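Local coordinates for protein retinol dehydratase (Spodoptera frugiperda, PDB 1FMJ) that dehydrates retinol, using a sulfotransferase-type fold that holds the substrate beside adenosine-3',5'-diphosphate, at residues D189-S194 against S208-F213; F213-H218 against T328-K333; N242-F247 against I259-D264. All blocks are in the same frame, centred on the assembly; numbering follows the deposited sequence.

In the fold
Strand 179-184 of the parallel sheet leads into helix 187-200, and interaction 1 closes the short connection from that helix to helix 210-218, with 13 residues between its segments. Interaction 2 starts where interaction 1 ends, sharing Phe213, and carries helix 210-218 across to helix 325-338 near the end of the chain, spanning more than a hundred residues. Ala191 packs on Trp214 and Phe217, so these two contacts are continuous. Interaction 3 falls within that long span: it lays helix 255-265 on the outermost strand, 243-247, of the parallel sheet, and its centre lies about 30 Å from that of interaction 2, with no direct touch.

Interaction 1 (D189-S194 against S208-F213); sequences DVAVSS and SNFKDF. With A3P (adenosine-3'-5'-diphosphate), chain G.
Phe210 and Phe213, one turn apart on helix 210-218, lean across onto Ala191, Val192 and Ser194 of helix 187-200. Both rings leave the helix with CG anti to the backbone N (chi1 -179° and -174°), which carries them out to the same partner. Phe210 brings its far corner: CZ sits 3.6 Å from Val192 CG2 and 3.9 Å from Ala191 CB, while Ala191 O meets CE1 at the ring edge, close to the ring plane, at 3.4 Å. Val192 turns CG2 anti to its own carbonyl carbon, and the two side chains cross at about a right angle. The Phe213 ring touches the same oxygen, with CE2 3.2 Å from Ala191 O, and rests CZ 3.6 Å from Ser194 CB. A leucine in place of Phe213 would probably lose the reach to Ser194, opening a gap there and leaving Tyr222 without its edge-to-face ring partner. Ser194 itself bends its hydroxyl back into the helix, OG giving a 2.7 Å hydrogen bond to Val190 O from above the carbonyl plane; Ser194 N reaches that oxygen from the opposite face, so two donors grip it and the methylene is left turned to the ring. The helix behind this packing belongs to the nucleotide site of the sulfotransferase fold. Ser193 donates from OG to O1P of the 3'-phosphate of adenosine-3',5'-diphosphate at 2.6 Å, and Arg73 is hydrogen-bonded to the same hydroxyl; Ser193 and Arg185, which also binds the nucleotide, are consistent with the family's 3'-phosphate-binding motif. On the partner helix, Asn209 is the N-cap, its OD1 accepting from Asp212 N at 2.9 Å, and Asp212 OD2 in turn accepts a weak bond from Asn209 N, completing a capping box.

Interaction 2 (F213-H218 against T328-K333); sequences FWEMFH and TKQAEK
Gln330 reaches out from helix 325-338 toward Trp214 and His218, and more of its surface is covered here than that of any other residue in the pair of segments. Its chain is extended all the way to the amide, so OE1 arrives at the pyrrole edge of the indole, near the ring plane, and accepts from Trp214 NE1. The separation of NE1 and OE1, 2.5 Å, is very short for such a bond, so its modelled length is doubtful. Amide and indole planes are turned 53° against each other. Farther along the indole, Trp214 CZ2 packs against the methyl of Ala331, CB lying 3.5 Å away. The two helices run almost parallel, 6° apart, with the short segments' axes 11.9 Å from each other, a spacing bridged by these long side chains. In the sulfotransferase fold this joins the C-terminal helix to helix 210-218, and Trp214 also touches Ala191 of helix 187-200 and meets Phe323 edge-to-face, which buries it among three helices. His218 lies beside Trp214 at the same amide. Its ring is held by ND1 donating to Trp214 O at 2.6 Å, a carbonyl that takes His218 N from its opposite face. With CG tucked between the backbone N and the carbonyl carbon (chi1 81°), the imidazole is brought over one face of the indole, offset toward the rim. The amide nitrogen Gln330 NE2 comes 3.0 Å from His218 NE2, but the angle is too poor for a hydrogen bond.

Interaction 3 (N242-F247 against I259-D264); sequences NMLFLF and IARIAD
Strand 243-247, carrying Leu244 and Leu246, runs nearly antiparallel to helix segment 259-264, 170° between directions and 10.0 Å between axes, with the CA atoms of Leu244 and Ile262 7.6 Å apart. Both leucines point from the strand toward the helix, and Ile262 meets them together: its CG1 lies 3.7 Å from Leu244 CD2 and 3.8 Å from Leu246 CD1. Leu244 and Ile262 cross at about a right angle, whereas Leu246 comes in at a slant. With CG anti to the carbonyl carbon (chi1 -58°), Leu246 presents both methyls to the helix, CD1 to the isoleucine and CD2 to the guanidinium group of Arg261. That second methyl stands over one face of the guanidinium, toward its rim, with CD2 3.8 Å from Arg261 NH1. The arginine chain bends at CG-CD (chi3 69°), which turns the guanidinium in toward the strand, where NH2 lies 4.1 Å from Leu244 CD1. This is a strand-helix layer of the alpha/beta sulfotransferase fold: the strand is the outermost of the parallel sheet, hydrogen-bonded on its inner side to strand 179-184, and helix 227-235 covers the other face through Met243, Phe245 and Phe247. A water finishes the contact at the strand's margin, donating to Phe245 O at 2.9 Å and accepting from Arg261 NH1 at 3.3 Å. A mercury ion of the derivative lies near the Arg261 side chain. The chemistry is thus greasy at the centre and polar at the rim: methyls hold helix to sheet, while the arginine lays one face of its guanidinium over a Leu246 methyl and its NH1 is joined through water to the carbonyl of Phe245.

Interaction 1 (D189-S194 against S208-F213)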
loop_
_atom_site.group_PDB
_atom_site.type_symbol
_atom_site.label_atom_id
_atom_site.label_comp_id
_atom_site.label_asym_id
_atom_site.label_seq_id
_atom_site.Cartn_x
_atom_site.Cartn_y
_atom_site.Cartn_z
ATOM N N ASP A 189 7.085 -10.406 -6.918
ATOM C CA ASP A 189 7.607 -10.150 -5.575
ATOM C C ASP A 189 6.543 -9.452 -4.724
ATOM O O ASP A 189 6.516 -9.588 -3.502
ATOM C CB ASP A 189 8.857 -9.267 -5.637
ATOM C CG ASP A 189 10.053 -9.996 -6.194
ATOM O OD1 ASP A 189 10.180 -11.207 -5.910
ATOM O OD2 ASP A 189 10.876 -9.355 -6.894
ATOM N N VAL A 190 5.694 -8.669 -5.383
ATOM C CA VAL A 190 4.603 -7.975 -4.717
ATOM C C VAL A 190 3.646 -9.041 -4.178
ATOM O O VAL A 190 3.126 -8.930 -3.063
ATOM C CB VAL A 190 3.826 -7.059 -5.718
ATOM C CG1 VAL A 190 2.549 -6.556 -5.083
ATOM C CG2 VAL A 190 4.692 -5.874 -6.138
ATOM N N ALA A 191 3.415 -10.074 -4.982
ATOM C CA ALA A 191 2.519 -11.159 -4.594
ATOM C C ALA A 191 3.088 -11.866 -3.364
ATOM O O ALA A 191 2.369 -12.117 -2.401
ATOM C CB ALA A 191 2.355 -12.146 -5.744
ATOM N N VAL A 192 4.381 -12.177 -3.400
ATOM C CA VAL A 192 5.033 -12.833 -2.263
ATOM C C VAL A 192 4.966 -11.928 -1.029
ATOM O O VAL A 192 4.622 -12.378 0.060
ATOM C CB VAL A 192 6.516 -13.167 -2.563
ATOM C CG1 VAL A 192 7.224 -13.666 -1.285
ATOM C CG2 VAL A 192 6.592 -14.241 -3.613
ATOM N N SER A 193 5.273 -10.648 -1.196
ATOM C CA SER A 193 5.233 -9.747 -0.050
ATOM C C SER A 193 3.804 -9.549 0.453
ATOM O O SER A 193 3.578 -9.398 1.656
ATOM C CB SER A 193 5.852 -8.388 -0.387
ATOM O OG SER A 193 5.907 -7.569 0.776
ATOM N N SER A 194 2.844 -9.542 -0.468
ATOM C CA SER A 194 1.450 -9.371 -0.092
ATOM C C SER A 194 0.970 -10.624 0.638
ATOM O O SER A 194 0.160 -10.546 1.554
ATOM C CB SER A 194 0.592 -9.108 -1.332
ATOM O OG SER A 194 0.897 -7.841 -1.895
ATOM N N SER A 208 -4.367 -22.037 3.869
ATOM C CA SER A 208 -4.118 -21.562 2.510
ATOM C C SER A 208 -2.625 -21.331 2.307
ATOM O O SER A 208 -1.920 -20.957 3.251
ATOM C CB SER A 208 -4.883 -20.258 2.244
ATOM O OG SER A 208 -6.280 -20.489 2.103
ATOM N N ASN A 209 -2.146 -21.559 1.085
ATOM C CA ASN A 209 -0.730 -21.373 0.767
ATOM C C ASN A 209 -0.509 -20.245 -0.246
ATOM O O ASN A 209 -1.454 -19.583 -0.683
ATOM C CB ASN A 209 -0.119 -22.668 0.216
ATOM C CG ASN A 209 -0.846 -23.180 -1.012
ATOM O OD1 ASN A 209 -1.277 -22.404 -1.864
ATOM N ND2 ASN A 209 -0.974 -24.501 -1.116
ATOM N N PHE A 210 0.743 -20.044 -0.632
ATOM C CA PHE A 210 1.053 -18.978 -1.570
ATOM C C PHE A 210 0.451 -19.160 -2.956
ATOM O O PHE A 210 0.029 -18.191 -3.576
ATOM C CB PHE A 210 2.561 -18.785 -1.711
ATOM C CG PHE A 210 2.921 -17.686 -2.660
ATOM C CD1 PHE A 210 2.565 -16.369 -2.379
ATOM C CD2 PHE A 210 3.542 -17.968 -3.868
ATOM C CE1 PHE A 210 2.817 -15.351 -3.293
ATOM C CE2 PHE A 210 3.796 -16.958 -4.785
ATOM C CZ PHE A 210 3.432 -15.651 -4.499
ATOM N N LYS A 211 0.416 -20.391 -3.456
ATOM C CA LYS A 211 -0.144 -20.610 -4.779
ATOM C C LYS A 211 -1.611 -20.212 -4.820
ATOM O O LYS A 211 -2.070 -19.680 -5.828
ATOM C CB LYS A 211 0.013 -22.063 -5.214
ATOM C CG LYS A 211 -0.467 -22.299 -6.633
ATOM C CD LYS A 211 -0.217 -23.726 -7.086
ATOM C CE LYS A 211 -0.639 -23.921 -8.532
ATOM N NZ LYS A 211 -0.600 -25.362 -8.918
ATOM N N ASP A 212 -2.351 -20.468 -3.739
ATOM C CA ASP A 212 -3.760 -20.080 -3.700
ATOM C C ASP A 212 -3.811 -18.555 -3.673
ATOM O O ASP A 212 -4.718 -17.936 -4.225
ATOM C CB ASP A 212 -4.465 -20.591 -2.444
ATOM C CG ASP A 212 -4.517 -22.093 -2.366
ATOM O OD1 ASP A 212 -4.662 -22.739 -3.421
ATOM O OD2 ASP A 212 -4.431 -22.620 -1.235
ATOM N N PHE A 213 -2.834 -17.956 -3.009
ATOM C CA PHE A 213 -2.783 -16.506 -2.920
ATOM C C PHE A 213 -2.472 -15.951 -4.310
ATOM O O PHE A 213 -3.054 -14.950 -4.731
ATOM C CB PHE A 213 -1.714 -16.060 -1.921
ATOM C CG PHE A 213 -1.700 -14.576 -1.680
ATOM C CD1 PHE A 213 -2.618 -13.991 -0.811
ATOM C CD2 PHE A 213 -0.815 -13.755 -2.368
ATOM C CE1 PHE A 213 -2.654 -12.604 -0.634
ATOM C CE2 PHE A 213 -0.846 -12.364 -2.196
ATOM C CZ PHE A 213 -1.767 -11.793 -1.328
HETATM P P1 A3P G . 9.436 -7.660 1.144
HETATM O O1P A3P G . 8.212 -8.295 1.664
HETATM O O2P A3P G . 10.543 -7.739 2.120
HETATM O O3P A3P G . 9.842 -8.287 -0.123
HETATM P P2 A3P G . 5.288 -1.313 1.356
HETATM O O4P A3P G . 5.948 -0.339 2.242
HETATM O O5P A3P G . 4.725 -0.640 0.167
HETATM O O6P A3P G . 4.228 -2.043 2.110
HETATM O "O5'" A3P G . 6.362 -2.360 0.861
HETATM C "C5'" A3P G . 7.069 -3.192 1.766
HETATM C "C4'" A3P G . 8.232 -3.901 1.067
HETATM O "O4'" A3P G . 9.379 -3.005 1.090
HETATM C "C3'" A3P G . 8.685 -5.159 1.810
HETATM O "O3'" A3P G . 9.135 -6.130 0.837
HETATM C "C2'" A3P G . 9.734 -4.590 2.743
HETATM O "O2'" A3P G . 10.580 -5.502 3.437
HETATM C "C1'" A3P G . 10.451 -3.639 1.797
HETATM N N9 A3P G . 11.257 -2.636 2.505
HETATM C C8 A3P G . 10.915 -1.825 3.576
HETATM N N7 A3P G . 11.862 -1.024 3.985
HETATM C C5 A3P G . 12.919 -1.311 3.132
HETATM C C6 A3P G . 14.259 -0.803 3.016
HETATM N N6 A3P G . 14.753 0.148 3.816
HETATM N N1 A3P G . 15.079 -1.326 2.018
HETATM C C2 A3P G . 14.610 -2.302 1.174
HETATM N N3 A3P G . 13.362 -2.864 1.187
HETATM C C4 A3P G . 12.564 -2.319 2.197
#

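Interaction 2 (F213-H218 against T328-K333)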
loop_
_atom_site.group_PDB
_atom_site.type_symbol
_atom_site.label_atom_id
_atom_site.label_comp_id
_atom_site.label_asym_id
_atom_site.label_seq_id
_atom_site.Cartn_x
_atom_site.Cartn_y
_atom_site.Cartn_z
ATOM N N PHE A 213 -2.834 -17.956 -3.009
ATOM C CA PHE A 213 -2.783 -16.506 -2.920
ATOM C C PHE A 213 -2.472 -15.951 -4.310
ATOM O O PHE A 213 -3.054 -14.950 -4.731
ATOM C CB PHE A 213 -1.714 -16.060 -1.921
ATOM C CG PHE A 213 -1.700 -14.576 -1.680
ATOM C CD1 PHE A 213 -2.618 -13.991 -0.811
ATOM C CD2 PHE A 213 -0.815 -13.755 -2.368
ATOM C CE1 PHE A 213 -2.654 -12.604 -0.634
ATOM C CE2 PHE A 213 -0.846 -12.364 -2.196
ATOM C CZ PHE A 213 -1.767 -11.793 -1.328
ATOM N N TRP A 214 -1.560 -16.616 -5.020
ATOM C CA TRP A 214 -1.170 -16.199 -6.366
ATOM C C TRP A 214 -2.313 -16.288 -7.369
ATOM O O TRP A 214 -2.450 -15.426 -8.237
ATOM C CB TRP A 214 0.007 -17.035 -6.864
ATOM C CG TRP A 214 0.224 -16.936 -8.354
ATOM C CD1 TRP A 214 -0.037 -17.900 -9.286
ATOM C CD2 TRP A 214 0.744 -15.813 -9.074
ATOM N NE1 TRP A 214 0.293 -17.449 -10.542
ATOM C CE2 TRP A 214 0.776 -16.171 -10.440
ATOM C CE3 TRP A 214 1.189 -14.536 -8.696
ATOM C CZ2 TRP A 214 1.236 -15.300 -11.434
ATOM C CZ3 TRP A 214 1.645 -13.670 -9.682
ATOM C CH2 TRP A 214 1.665 -14.057 -11.037
ATOM N N GLU A 215 -3.120 -17.338 -7.268
ATOM C CA GLU A 215 -4.259 -17.501 -8.167
ATOM C C GLU A 215 -5.174 -16.289 -8.027
ATOM O O GLU A 215 -5.615 -15.697 -9.009
ATOM C CB GLU A 215 -5.060 -18.754 -7.813
ATOM C CG GLU A 215 -4.350 -20.079 -8.062
ATOM C CD GLU A 215 -3.979 -20.282 -9.522
ATOM O OE1 GLU A 215 -4.709 -19.760 -10.398
ATOM O OE2 GLU A 215 -2.965 -20.975 -9.788
ATOM N N MET A 216 -5.451 -15.939 -6.777
ATOM C CA MET A 216 -6.320 -14.824 -6.440
ATOM C C MET A 216 -5.722 -13.508 -6.902
ATOM O O MET A 216 -6.376 -12.725 -7.600
ATOM C CB MET A 216 -6.547 -14.816 -4.922
ATOM C CG MET A 216 -7.285 -13.607 -4.357
ATOM S SD MET A 216 -7.774 -13.877 -2.612
ATOM C CE MET A 216 -6.228 -14.528 -1.895
ATOM N N PHE A 217 -4.466 -13.278 -6.532
ATOM C CA PHE A 217 -3.777 -12.047 -6.888
ATOM C C PHE A 217 -3.639 -11.757 -8.382
ATOM O O PHE A 217 -3.862 -10.624 -8.801
ATOM C CB PHE A 217 -2.389 -12.020 -6.262
ATOM C CG PHE A 217 -1.594 -10.805 -6.622
ATOM C CD1 PHE A 217 -1.794 -9.602 -5.950
ATOM C CD2 PHE A 217 -0.641 -10.857 -7.625
ATOM C CE1 PHE A 217 -1.048 -8.471 -6.273
ATOM C CE2 PHE A 217 0.112 -9.725 -7.956
ATOM C CZ PHE A 217 -0.096 -8.535 -7.277
ATOM N N HIS A 218 -3.260 -12.748 -9.190
ATOM C CA HIS A 218 -3.105 -12.471 -10.622
ATOM C C HIS A 218 -4.422 -12.469 -11.384
ATOM O O HIS A 218 -4.472 -12.036 -12.529
ATOM C CB HIS A 218 -2.101 -13.427 -11.295
ATOM C CG HIS A 218 -2.652 -14.774 -11.656
ATOM N ND1 HIS A 218 -3.065 -15.693 -10.715
ATOM C CD2 HIS A 218 -2.754 -15.397 -12.856
ATOM C CE1 HIS A 218 -3.391 -16.825 -11.315
ATOM N NE2 HIS A 218 -3.211 -16.672 -12.614
ATOM N N THR A 328 5.611 -20.086 -12.616
ATOM C CA THR A 328 6.539 -19.208 -13.311
ATOM C C THR A 328 6.033 -18.938 -14.726
ATOM O O THR A 328 5.966 -17.789 -15.156
ATOM C CB THR A 328 7.952 -19.832 -13.364
ATOM O OG1 THR A 328 8.481 -19.930 -12.032
ATOM C CG2 THR A 328 8.885 -18.978 -14.215
ATOM N N LYS A 329 5.668 -19.999 -15.438
ATOM C CA LYS A 329 5.153 -19.867 -16.797
ATOM C C LYS A 329 3.859 -19.063 -16.792
ATOM O O LYS A 329 3.663 -18.163 -17.612
ATOM C CB LYS A 329 4.886 -21.248 -17.408
ATOM C CG LYS A 329 6.133 -22.099 -17.613
ATOM C CD LYS A 329 7.073 -21.481 -18.630
ATOM C CE LYS A 329 8.263 -22.394 -18.897
ATOM N NZ LYS A 329 9.129 -21.868 -19.993
ATOM N N GLN A 330 2.971 -19.400 -15.864
ATOM C CA GLN A 330 1.697 -18.707 -15.751
ATOM C C GLN A 330 1.914 -17.209 -15.551
ATOM O O GLN A 330 1.213 -16.384 -16.137
ATOM C CB GLN A 330 0.901 -19.272 -14.574
ATOM C CG GLN A 330 -0.423 -18.561 -14.323
ATOM C CD GLN A 330 -1.165 -19.124 -13.129
ATOM O OE1 GLN A 330 -0.618 -19.207 -12.031
ATOM N NE2 GLN A 330 -2.421 -19.509 -13.337
ATOM N N ALA A 331 2.898 -16.863 -14.729
ATOM C CA ALA A 331 3.196 -15.467 -14.439
ATOM C C ALA A 331 3.714 -14.724 -15.658
ATOM O O ALA A 331 3.354 -13.567 -15.875
ATOM C CB ALA A 331 4.215 -15.371 -13.310
ATOM N N GLU A 332 4.568 -15.388 -16.437
ATOM C CA GLU A 332 5.152 -14.781 -17.631
ATOM C C GLU A 332 4.067 -14.454 -18.653
ATOM O O GLU A 332 4.067 -13.386 -19.251
ATOM C CB GLU A 332 6.198 -15.720 -18.247
ATOM N N LYS A 333 3.139 -15.378 -18.847
ATOM C CA LYS A 333 2.048 -15.164 -19.787
ATOM C C LYS A 333 1.239 -13.950 -19.330
ATOM O O LYS A 333 0.936 -13.051 -20.122
ATOM C CB LYS A 333 1.161 -16.410 -19.825
ATOM C CG LYS A 333 0.011 -16.379 -20.818
ATOM C CD LYS A 333 -0.741 -17.707 -20.752
ATOM C CE LYS A 333 -1.918 -17.771 -21.707
ATOM N NZ LYS A 333 -2.520 -19.147 -21.706
#

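Interaction 3 (N242-F247 against I259-D264)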
loop_
_atom_site.group_PDB
_atom_site.type_symbol
_atom_site.label_atom_id
_atom_site.label_comp_id
_atom_site.label_asym_id
_atom_site.label_seq_id
_atom_site.Cartn_x
_atom_site.Cartn_y
_atom_site.Cartn_z
ATOM N N ASN A 242 3.895 16.862 -11.641
ATOM C CA ASN A 242 3.559 16.574 -10.246
ATOM C C ASN A 242 3.482 15.088 -9.925
ATOM O O ASN A 242 2.984 14.690 -8.866
ATOM C CB ASN A 242 2.242 17.255 -9.859
ATOM C CG ASN A 242 2.419 18.737 -9.587
ATOM O OD1 ASN A 242 3.537 19.216 -9.413
ATOM N ND2 ASN A 242 1.315 19.466 -9.528
ATOM N N MET A 243 3.990 14.271 -10.844
ATOM C CA MET A 243 4.001 12.825 -10.669
ATOM C C MET A 243 5.409 12.276 -10.832
ATOM O O MET A 243 6.116 12.634 -11.772
ATOM C CB MET A 243 3.076 12.147 -11.682
ATOM C CG MET A 243 3.271 10.629 -11.792
ATOM S SD MET A 243 2.828 9.702 -10.291
ATOM C CE MET A 243 1.156 9.275 -10.664
ATOM N N LEU A 244 5.808 11.410 -9.904
ATOM C CA LEU A 244 7.120 10.784 -9.955
ATOM C C LEU A 244 6.927 9.278 -9.847
ATOM O O LEU A 244 6.677 8.752 -8.760
ATOM C CB LEU A 244 8.012 11.280 -8.807
ATOM C CG LEU A 244 9.368 10.569 -8.687
ATOM C CD1 LEU A 244 10.190 10.820 -9.938
ATOM C CD2 LEU A 244 10.120 11.060 -7.457
ATOM N N PHE A 245 7.022 8.595 -10.983
ATOM C CA PHE A 245 6.871 7.145 -11.033
ATOM C C PHE A 245 8.242 6.526 -10.781
ATOM O O PHE A 245 9.205 6.854 -11.469
ATOM C CB PHE A 245 6.378 6.721 -12.421
ATOM C CG PHE A 245 5.785 5.339 -12.473
ATOM C CD1 PHE A 245 4.404 5.165 -12.468
ATOM C CD2 PHE A 245 6.603 4.216 -12.580
ATOM C CE1 PHE A 245 3.839 3.901 -12.577
ATOM C CE2 PHE A 245 6.049 2.941 -12.689
ATOM C CZ PHE A 245 4.662 2.781 -12.689
ATOM N N LEU A 246 8.331 5.636 -9.794
ATOM C CA LEU A 246 9.590 4.985 -9.477
ATOM C C LEU A 246 9.393 3.483 -9.356
ATOM O O LEU A 246 8.277 3.005 -9.146
ATOM C CB LEU A 246 10.157 5.523 -8.159
ATOM C CG LEU A 246 10.432 7.022 -8.044
ATOM C CD1 LEU A 246 10.941 7.332 -6.648
ATOM C CD2 LEU A 246 11.461 7.445 -9.108
ATOM N N PHE A 247 10.485 2.740 -9.491
ATOM C CA PHE A 247 10.438 1.292 -9.368
ATOM C C PHE A 247 11.219 0.869 -8.133
ATOM O O PHE A 247 12.347 1.311 -7.921
ATOM C CB PHE A 247 11.034 0.610 -10.604
ATOM C CG PHE A 247 10.172 0.711 -11.830
ATOM C CD1 PHE A 247 10.439 1.656 -12.808
ATOM C CD2 PHE A 247 9.092 -0.146 -12.007
ATOM C CE1 PHE A 247 9.645 1.748 -13.947
ATOM C CE2 PHE A 247 8.293 -0.061 -13.141
ATOM C CZ PHE A 247 8.571 0.887 -14.113
ATOM N N ILE A 259 17.210 8.967 -4.425
ATOM C CA ILE A 259 17.024 10.030 -3.444
ATOM C C ILE A 259 17.125 11.395 -4.120
ATOM O O ILE A 259 16.399 12.328 -3.768
ATOM C CB ILE A 259 18.070 9.942 -2.310
ATOM C CG1 ILE A 259 17.806 8.696 -1.454
ATOM C CG2 ILE A 259 18.013 11.196 -1.451
ATOM C CD1 ILE A 259 18.809 8.483 -0.330
ATOM N N ALA A 260 18.023 11.493 -5.099
ATOM C CA ALA A 260 18.230 12.730 -5.839
ATOM C C ALA A 260 17.014 13.027 -6.704
ATOM O O ALA A 260 16.546 14.165 -6.773
ATOM C CB ALA A 260 19.487 12.621 -6.710
ATOM N N ARG A 261 16.502 12.001 -7.371
ATOM C CA ARG A 261 15.333 12.191 -8.205
ATOM C C ARG A 261 14.180 12.719 -7.353
ATOM O O ARG A 261 13.480 13.646 -7.752
ATOM C CB ARG A 261 14.927 10.878 -8.881
ATOM C CG ARG A 261 15.918 10.366 -9.915
ATOM C CD ARG A 261 15.331 9.194 -10.687
ATOM N NE ARG A 261 14.230 9.611 -11.548
ATOM C CZ ARG A 261 13.463 8.773 -12.239
ATOM N NH1 ARG A 261 13.673 7.465 -12.166
ATOM N NH2 ARG A 261 12.491 9.240 -13.007
ATOM N N ILE A 262 13.988 12.137 -6.173
ATOM C CA ILE A 262 12.907 12.573 -5.299
ATOM C C ILE A 262 13.125 14.001 -4.787
ATOM O O ILE A 262 12.168 14.757 -4.614
ATOM C CB ILE A 262 12.734 11.610 -4.104
ATOM C CG1 ILE A 262 12.312 10.229 -4.616
ATOM C CG2 ILE A 262 11.686 12.161 -3.131
ATOM C CD1 ILE A 262 12.354 9.147 -3.564
ATOM N N ALA A 263 14.383 14.375 -4.556
ATOM C CA ALA A 263 14.684 15.720 -4.079
ATOM C C ALA A 263 14.335 16.749 -5.151
ATOM O O ALA A 263 13.651 17.728 -4.874
ATOM C CB ALA A 263 16.161 15.831 -3.696
ATOM N N ASP A 264 14.797 16.518 -6.378
ATOM C CA ASP A 264 14.513 17.438 -7.475
ATOM C C ASP A 264 13.012 17.585 -7.663
ATOM O O ASP A 264 12.496 18.696 -7.776
ATOM C CB ASP A 264 15.131 16.939 -8.784
ATOM C CG ASP A 264 16.628 16.787 -8.702
ATOM O OD1 ASP A 264 17.280 17.653 -8.082
ATOM O OD2 ASP A 264 17.154 15.806 -9.267
HETATM O O HOH W 1 11.195 5.534 -13.077
#